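Local structure of fructokinase (Xylella fastidiosa Temecula1, 3LJS) at residues A263-Q275 with T295-V307. The protein probably transfers a phosphate group from ATP to fructose, the reaction of a fructokinase. Numbering follows the deposited sequence.
Sequences AFVGGMLYTFAQQ and TLRFAAAVGALAV
Phe264, Gly267 and Ala299 lie at the close crossing of two roughly antiparallel helices, 263-275 and 295-305, whose axes approach to 7.2 Å with 143° between their directions. Gly267 and Ala299 have CA atoms 4.3 Å apart; Val302 CG2 packs directly against Gly267 CA, and the bare glycine backbone lets the helices come this close. The backbones also meet directly, in a CA-H...O contact from Phe264 CA to Ala299 O of 3.5 Å.

Ala299 CB stands over the centre of the Phe264 ring, 3.7 Å from its centroid and 13° off the ring normal, a well-centred CH-pi contact. With CG anti to the backbone N (chi1 176°), Phe264 carries its ring along helix 295-305, where CE1 also approaches Ala300. Beside it, the selenium of selenomethionine Met268 meets Leu296 CD2, the two side chains running the same way. Phe264, Met268 and Leu296 all touch Leu228 of strand 226-230, placing the helix pair against the central sheet of the ribokinase-like fold.

On the other flank, the edge of the Phe298 ring faces Gly267 O. Gly267 O accepts hydrogen bonds from Thr271 N and, at 3.0 Å, from Thr271 OG1, which reach it from opposite faces of its carbonyl plane. Tyr270 and Phe298 are nearly parallel but slid apart, and both touch Leu319 of helix 319-328. Toward the outer end, Thr271 CG2 and Thr295 CG2 pass at 3.8 Å, while beyond Gly303 Ala263 CB meets Ala306 CB at 3.5 Å.

With no clear hydrogen bond between the segments, cohesion rests mainly on shape and apolar contact, the Thr271 hydroxyl being satisfied within its own helix. The Phe264 ring also lies beside Lys195 and Gly261, which bind ATP, so the contact borders the nucleotide site.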
ATOM      1  N   ALA B 263      -3.815 -15.971  19.012  1.00 19.44           N
ATOM      2  CA  ALA B 263      -4.806 -17.023  19.240  1.00 19.66           C
ATOM      3  C   ALA B 263      -4.775 -17.413  20.716  1.00 20.13           C
ATOM      4  O   ALA B 263      -5.819 -17.599  21.339  1.00 19.76           O
ATOM      5  CB  ALA B 263      -4.514 -18.237  18.353  1.00 18.93           C
ATOM      6  N   PHE B 264      -3.568 -17.535  21.264  1.00 19.38           N
ATOM      7  CA  PHE B 264      -3.379 -17.865  22.676  1.00 18.90           C
ATOM      8  C   PHE B 264      -4.134 -16.826  23.523  1.00 18.78           C
ATOM      9  O   PHE B 264      -4.856 -17.166  24.471  1.00 16.39           O
ATOM     10  CB  PHE B 264      -1.881 -17.822  23.016  1.00 18.90           C
ATOM     11  CG  PHE B 264      -1.573 -18.047  24.470  1.00 18.92           C
ATOM     12  CD1 PHE B 264      -1.240 -19.314  24.940  1.00 19.18           C
ATOM     13  CD2 PHE B 264      -1.630 -16.993  25.373  1.00 19.11           C
ATOM     14  CE1 PHE B 264      -0.970 -19.528  26.289  1.00 21.63           C
ATOM     15  CE2 PHE B 264      -1.363 -17.195  26.720  1.00 22.46           C
ATOM     16  CZ  PHE B 264      -1.032 -18.466  27.182  1.00 21.42           C
ATOM     17  N   VAL B 265      -3.958 -15.554  23.174  1.00 17.14           N
ATOM     18  CA  VAL B 265      -4.613 -14.472  23.897  1.00 17.11           C
ATOM     19  C   VAL B 265      -6.127 -14.584  23.788  1.00 16.80           C
ATOM     20  O   VAL B 265      -6.840 -14.423  24.776  1.00 18.11           O
ATOM     21  CB  VAL B 265      -4.168 -13.099  23.373  1.00 16.63           C
ATOM     22  CG1 VAL B 265      -4.982 -11.991  24.042  1.00 17.07           C
ATOM     23  CG2 VAL B 265      -2.682 -12.902  23.673  1.00 20.36           C
ATOM     24  N   GLY B 266      -6.610 -14.863  22.584  1.00 16.05           N
ATOM     25  CA  GLY B 266      -8.038 -15.011  22.383  1.00 18.77           C
ATOM     26  C   GLY B 266      -8.554 -16.144  23.255  1.00 18.11           C
ATOM     27  O   GLY B 266      -9.597 -16.023  23.895  1.00 17.51           O
ATOM     28  N   GLY B 267      -7.814 -17.247  23.286  1.00 15.44           N
ATOM     29  CA  GLY B 267      -8.225 -18.374  24.101  1.00 17.05           C
ATOM     30  C   GLY B 267      -8.294 -17.994  25.572  1.00 17.57           C
ATOM     31  O   GLY B 267      -9.240 -18.348  26.271  1.00 18.73           O
HETATM   32  N   MSE B 268      -7.291 -17.259  26.039  1.00 16.81           N
HETATM   33  CA  MSE B 268      -7.240 -16.826  27.430  1.00 18.22           C
HETATM   34  C   MSE B 268      -8.388 -15.883  27.799  1.00 17.46           C
HETATM   35  O   MSE B 268      -9.090 -16.109  28.788  1.00 17.21           O
HETATM   36  CB  MSE B 268      -5.900 -16.135  27.713  1.00 21.38           C
HETATM   37  CG  MSE B 268      -5.786 -15.541  29.109  1.00 25.53           C
HETATM   38 SE   MSE B 268      -4.061 -14.680  29.396  1.00 38.19          SE
HETATM   39  CE  MSE B 268      -4.332 -13.109  28.295  1.00 27.77           C
ATOM     40  N   LEU B 269      -8.572 -14.821  27.019  1.00 14.13           N
ATOM     41  CA  LEU B 269      -9.637 -13.866  27.306  1.00 16.98           C
ATOM     42  C   LEU B 269     -11.010 -14.528  27.197  1.00 17.36           C
ATOM     43  O   LEU B 269     -11.911 -14.232  27.980  1.00 18.18           O
ATOM     44  CB  LEU B 269      -9.537 -12.659  26.370  1.00 16.80           C
ATOM     45  CG  LEU B 269      -8.198 -11.898  26.439  1.00 17.51           C
ATOM     46  CD1 LEU B 269      -8.259 -10.662  25.539  1.00 17.18           C
ATOM     47  CD2 LEU B 269      -7.911 -11.479  27.880  1.00 17.35           C
ATOM     48  N   TYR B 270     -11.164 -15.430  26.231  1.00 17.94           N
ATOM     49  CA  TYR B 270     -12.424 -16.146  26.064  1.00 18.89           C
ATOM     50  C   TYR B 270     -12.773 -16.870  27.368  1.00 18.65           C
ATOM     51  O   TYR B 270     -13.908 -16.797  27.845  1.00 18.06           O
ATOM     52  CB  TYR B 270     -12.324 -17.183  24.939  1.00 17.48           C
ATOM     53  CG  TYR B 270     -13.435 -18.218  24.981  1.00 18.05           C
ATOM     54  CD1 TYR B 270     -14.709 -17.936  24.477  1.00 18.07           C
ATOM     55  CD2 TYR B 270     -13.230 -19.453  25.591  1.00 18.04           C
ATOM     56  CE1 TYR B 270     -15.754 -18.867  24.590  1.00 17.24           C
ATOM     57  CE2 TYR B 270     -14.259 -20.384  25.711  1.00 18.67           C
ATOM     58  CZ  TYR B 270     -15.517 -20.088  25.213  1.00 19.18           C
ATOM     59  OH  TYR B 270     -16.529 -21.014  25.366  1.00 19.90           O
ATOM     60  N   THR B 271     -11.794 -17.571  27.935  1.00 17.62           N
ATOM     61  CA  THR B 271     -12.021 -18.315  29.168  1.00 19.90           C
ATOM     62  C   THR B 271     -12.332 -17.394  30.339  1.00 19.97           C
ATOM     63  O   THR B 271     -13.210 -17.699  31.152  1.00 22.07           O
ATOM     64  CB  THR B 271     -10.815 -19.212  29.518  1.00 21.69           C
ATOM     65  OG1 THR B 271     -10.525 -20.072  28.407  1.00 20.99           O
ATOM     66  CG2 THR B 271     -11.139 -20.082  30.715  1.00 23.31           C
ATOM     67  N   PHE B 272     -11.621 -16.268  30.423  1.00 19.41           N
ATOM     68  CA  PHE B 272     -11.847 -15.289  31.486  1.00 20.09           C
ATOM     69  C   PHE B 272     -13.312 -14.848  31.474  1.00 21.39           C
ATOM     70  O   PHE B 272     -13.980 -14.830  32.509  1.00 21.89           O
ATOM     71  CB  PHE B 272     -10.995 -14.026  31.282  1.00 20.28           C
ATOM     72  CG  PHE B 272      -9.536 -14.180  31.622  1.00 20.83           C
ATOM     73  CD1 PHE B 272      -9.043 -15.336  32.216  1.00 22.34           C
ATOM     74  CD2 PHE B 272      -8.650 -13.142  31.350  1.00 21.67           C
ATOM     75  CE1 PHE B 272      -7.685 -15.453  32.533  1.00 24.23           C
ATOM     76  CE2 PHE B 272      -7.296 -13.248  31.663  1.00 22.89           C
ATOM     77  CZ  PHE B 272      -6.812 -14.404  32.255  1.00 23.56           C
ATOM     78  N   ALA B 273     -13.795 -14.479  30.293  1.00 21.09           N
ATOM     79  CA  ALA B 273     -15.162 -14.004  30.136  1.00 22.30           C
ATOM     80  C   ALA B 273     -16.193 -15.070  30.482  1.00 23.36           C
ATOM     81  O   ALA B 273     -17.272 -14.749  30.977  1.00 24.39           O
ATOM     82  CB  ALA B 273     -15.378 -13.500  28.713  1.00 20.63           C
ATOM     83  N   GLN B 274     -15.871 -16.332  30.215  1.00 22.87           N
ATOM     84  CA  GLN B 274     -16.784 -17.428  30.526  1.00 23.80           C
ATOM     85  C   GLN B 274     -16.839 -17.708  32.032  1.00 24.77           C
ATOM     86  O   GLN B 274     -17.910 -17.929  32.596  1.00 25.51           O
ATOM     87  CB  GLN B 274     -16.351 -18.716  29.809  1.00 23.34           C
ATOM     88  CG  GLN B 274     -16.507 -18.716  28.288  1.00 24.05           C
ATOM     89  CD  GLN B 274     -17.963 -18.650  27.834  1.00 27.67           C
ATOM     90  OE1 GLN B 274     -18.813 -19.391  28.327  1.00 27.25           O
ATOM     91  NE2 GLN B 274     -18.248 -17.769  26.881  1.00 26.47           N
ATOM     92  N   GLN B 275     -15.679 -17.683  32.680  1.00 24.61           N
ATOM     93  CA  GLN B 275     -15.582 -17.996  34.102  1.00 26.15           C
ATOM     94  C   GLN B 275     -15.756 -16.873  35.124  1.00 26.14           C
ATOM     95  O   GLN B 275     -16.191 -17.131  36.246  1.00 26.57           O
ATOM     96  CB  GLN B 275     -14.250 -18.708  34.364  1.00 25.62           C
ATOM     97  CG  GLN B 275     -14.034 -19.929  33.482  1.00 27.90           C
ATOM     98  CD  GLN B 275     -12.740 -20.648  33.790  1.00 32.87           C
ATOM     99  OE1 GLN B 275     -11.679 -20.026  33.886  1.00 34.89           O
ATOM    100  NE2 GLN B 275     -12.816 -21.967  33.941  1.00 33.61           N
ATOM    101  N   THR B 295      -6.634 -22.620  33.144  1.00 24.88           N
ATOM    102  CA  THR B 295      -7.024 -21.663  32.119  1.00 23.74           C
ATOM    103  C   THR B 295      -5.959 -21.438  31.056  1.00 24.18           C
ATOM    104  O   THR B 295      -6.272 -21.347  29.865  1.00 24.13           O
ATOM    105  CB  THR B 295      -7.394 -20.313  32.749  1.00 25.42           C
ATOM    106  OG1 THR B 295      -8.630 -20.454  33.456  1.00 24.83           O
ATOM    107  CG2 THR B 295      -7.530 -19.229  31.678  1.00 25.82           C
ATOM    108  N   LEU B 296      -4.701 -21.342  31.466  1.00 22.36           N
ATOM    109  CA  LEU B 296      -3.649 -21.127  30.488  1.00 23.05           C
ATOM    110  C   LEU B 296      -3.417 -22.374  29.637  1.00 22.65           C
ATOM    111  O   LEU B 296      -2.921 -22.274  28.515  1.00 23.10           O
ATOM    112  CB  LEU B 296      -2.364 -20.664  31.179  1.00 21.67           C
ATOM    113  CG  LEU B 296      -2.579 -19.335  31.922  1.00 26.03           C
ATOM    114  CD1 LEU B 296      -1.281 -18.899  32.585  1.00 26.02           C
ATOM    115  CD2 LEU B 296      -3.075 -18.258  30.944  1.00 25.02           C
ATOM    116  N   ARG B 297      -3.771 -23.550  30.156  1.00 22.60           N
ATOM    117  CA  ARG B 297      -3.620 -24.767  29.360  1.00 21.89           C
ATOM    118  C   ARG B 297      -4.580 -24.658  28.171  1.00 20.65           C
ATOM    119  O   ARG B 297      -4.249 -25.043  27.048  1.00 19.71           O
ATOM    120  CB  ARG B 297      -3.972 -26.021  30.168  1.00 22.78           C
ATOM    121  CG  ARG B 297      -4.107 -27.267  29.286  1.00 23.52           C
ATOM    122  CD  ARG B 297      -4.533 -28.511  30.064  1.00 25.40           C
ATOM    123  NE  ARG B 297      -3.506 -28.932  31.013  1.00 27.70           N
ATOM    124  CZ  ARG B 297      -3.600 -28.796  32.332  1.00 30.15           C
ATOM    125  NH1 ARG B 297      -4.682 -28.252  32.878  1.00 26.47           N
ATOM    126  NH2 ARG B 297      -2.602 -29.197  33.107  1.00 31.68           N
ATOM    127  N   PHE B 298      -5.777 -24.143  28.437  1.00 18.91           N
ATOM    128  CA  PHE B 298      -6.782 -23.958  27.392  1.00 18.91           C
ATOM    129  C   PHE B 298      -6.232 -22.989  26.345  1.00 18.25           C
ATOM    130  O   PHE B 298      -6.298 -23.248  25.142  1.00 18.96           O
ATOM    131  CB  PHE B 298      -8.064 -23.367  27.993  1.00 17.38           C
ATOM    132  CG  PHE B 298      -9.161 -23.153  26.994  1.00 19.79           C
ATOM    133  CD1 PHE B 298     -10.103 -24.151  26.751  1.00 18.29           C
ATOM    134  CD2 PHE B 298      -9.248 -21.957  26.278  1.00 18.32           C
ATOM    135  CE1 PHE B 298     -11.118 -23.964  25.807  1.00 18.40           C
ATOM    136  CE2 PHE B 298     -10.258 -21.757  25.332  1.00 18.52           C
ATOM    137  CZ  PHE B 298     -11.195 -22.760  25.092  1.00 19.25           C
ATOM    138  N   ALA B 299      -5.706 -21.862  26.813  1.00 17.56           N
ATOM    139  CA  ALA B 299      -5.148 -20.848  25.918  1.00 17.47           C
ATOM    140  C   ALA B 299      -4.051 -21.441  25.031  1.00 18.04           C
ATOM    141  O   ALA B 299      -3.983 -21.151  23.829  1.00 18.34           O
ATOM    142  CB  ALA B 299      -4.596 -19.685  26.736  1.00 17.77           C
ATOM    143  N   ALA B 300      -3.195 -22.272  25.620  1.00 17.98           N
ATOM    144  CA  ALA B 300      -2.110 -22.902  24.870  1.00 18.38           C
ATOM    145  C   ALA B 300      -2.681 -23.836  23.804  1.00 19.53           C
ATOM    146  O   ALA B 300      -2.145 -23.933  22.696  1.00 18.39           O
ATOM    147  CB  ALA B 300      -1.201 -23.678  25.815  1.00 18.76           C
ATOM    148  N   ALA B 301      -3.772 -24.521  24.137  1.00 18.39           N
ATOM    149  CA  ALA B 301      -4.398 -25.438  23.187  1.00 18.03           C
ATOM    150  C   ALA B 301      -4.935 -24.672  21.984  1.00 16.32           C
ATOM    151  O   ALA B 301      -4.819 -25.131  20.852  1.00 18.17           O
ATOM    152  CB  ALA B 301      -5.524 -26.215  23.865  1.00 18.70           C
ATOM    153  N   VAL B 302      -5.526 -23.505  22.230  1.00 16.78           N
ATOM    154  CA  VAL B 302      -6.051 -22.676  21.148  1.00 17.08           C
ATOM    155  C   VAL B 302      -4.889 -22.241  20.239  1.00 18.35           C
ATOM    156  O   VAL B 302      -4.970 -22.326  19.009  1.00 17.68           O
ATOM    157  CB  VAL B 302      -6.757 -21.404  21.705  1.00 18.36           C
ATOM    158  CG1 VAL B 302      -7.211 -20.505  20.549  1.00 16.26           C
ATOM    159  CG2 VAL B 302      -7.962 -21.804  22.561  1.00 16.30           C
ATOM    160  N   GLY B 303      -3.805 -21.780  20.859  1.00 18.23           N
ATOM    161  CA  GLY B 303      -2.648 -21.342  20.099  1.00 20.50           C
ATOM    162  C   GLY B 303      -2.040 -22.461  19.279  1.00 21.87           C
ATOM    163  O   GLY B 303      -1.575 -22.241  18.163  1.00 21.64           O
ATOM    164  N   ALA B 304      -2.050 -23.671  19.827  1.00 20.59           N
ATOM    165  CA  ALA B 304      -1.485 -24.822  19.137  1.00 21.99           C
ATOM    166  C   ALA B 304      -2.315 -25.258  17.930  1.00 23.67           C
ATOM    167  O   ALA B 304      -1.771 -25.775  16.952  1.00 22.51           O
ATOM    168  CB  ALA B 304      -1.329 -25.990  20.118  1.00 21.25           C
ATOM    169  N   LEU B 305      -3.627 -25.045  17.995  1.00 22.81           N
ATOM    170  CA  LEU B 305      -4.520 -25.442  16.908  1.00 22.30           C
ATOM    171  C   LEU B 305      -4.679 -24.399  15.811  1.00 24.16           C
ATOM    172  O   LEU B 305      -5.052 -24.735  14.683  1.00 23.83           O
ATOM    173  CB  LEU B 305      -5.898 -25.797  17.467  1.00 21.68           C
ATOM    174  CG  LEU B 305      -6.011 -27.104  18.260  1.00 23.55           C
ATOM    175  CD1 LEU B 305      -7.345 -27.151  18.995  1.00 23.73           C
ATOM    176  CD2 LEU B 305      -5.873 -28.286  17.306  1.00 24.23           C
ATOM    177  N   ALA B 306      -4.419 -23.137  16.142  1.00 24.08           N
ATOM    178  CA  ALA B 306      -4.539 -22.059  15.167  1.00 24.25           C
ATOM    179  C   ALA B 306      -3.567 -22.298  14.018  1.00 26.30           C
ATOM    180  O   ALA B 306      -2.433 -22.717  14.237  1.00 26.21           O
ATOM    181  CB  ALA B 306      -4.245 -20.710  15.830  1.00 23.27           C
ATOM    182  N   VAL B 307      -4.014 -22.032  12.794  1.00 28.58           N
ATOM    183  CA  VAL B 307      -3.169 -22.224  11.621  1.00 31.57           C
ATOM    184  C   VAL B 307      -2.715 -20.888  11.042  1.00 33.19           C
ATOM    185  O   VAL B 307      -3.525 -19.984  10.842  1.00 32.25           O
ATOM    186  CB  VAL B 307      -3.914 -23.006  10.522  1.00 31.94           C
ATOM    187  CG1 VAL B 307      -3.049 -23.093   9.268  1.00 32.48           C
ATOM    188  CG2 VAL B 307      -4.273 -24.396  11.031  1.00 31.55           C
TER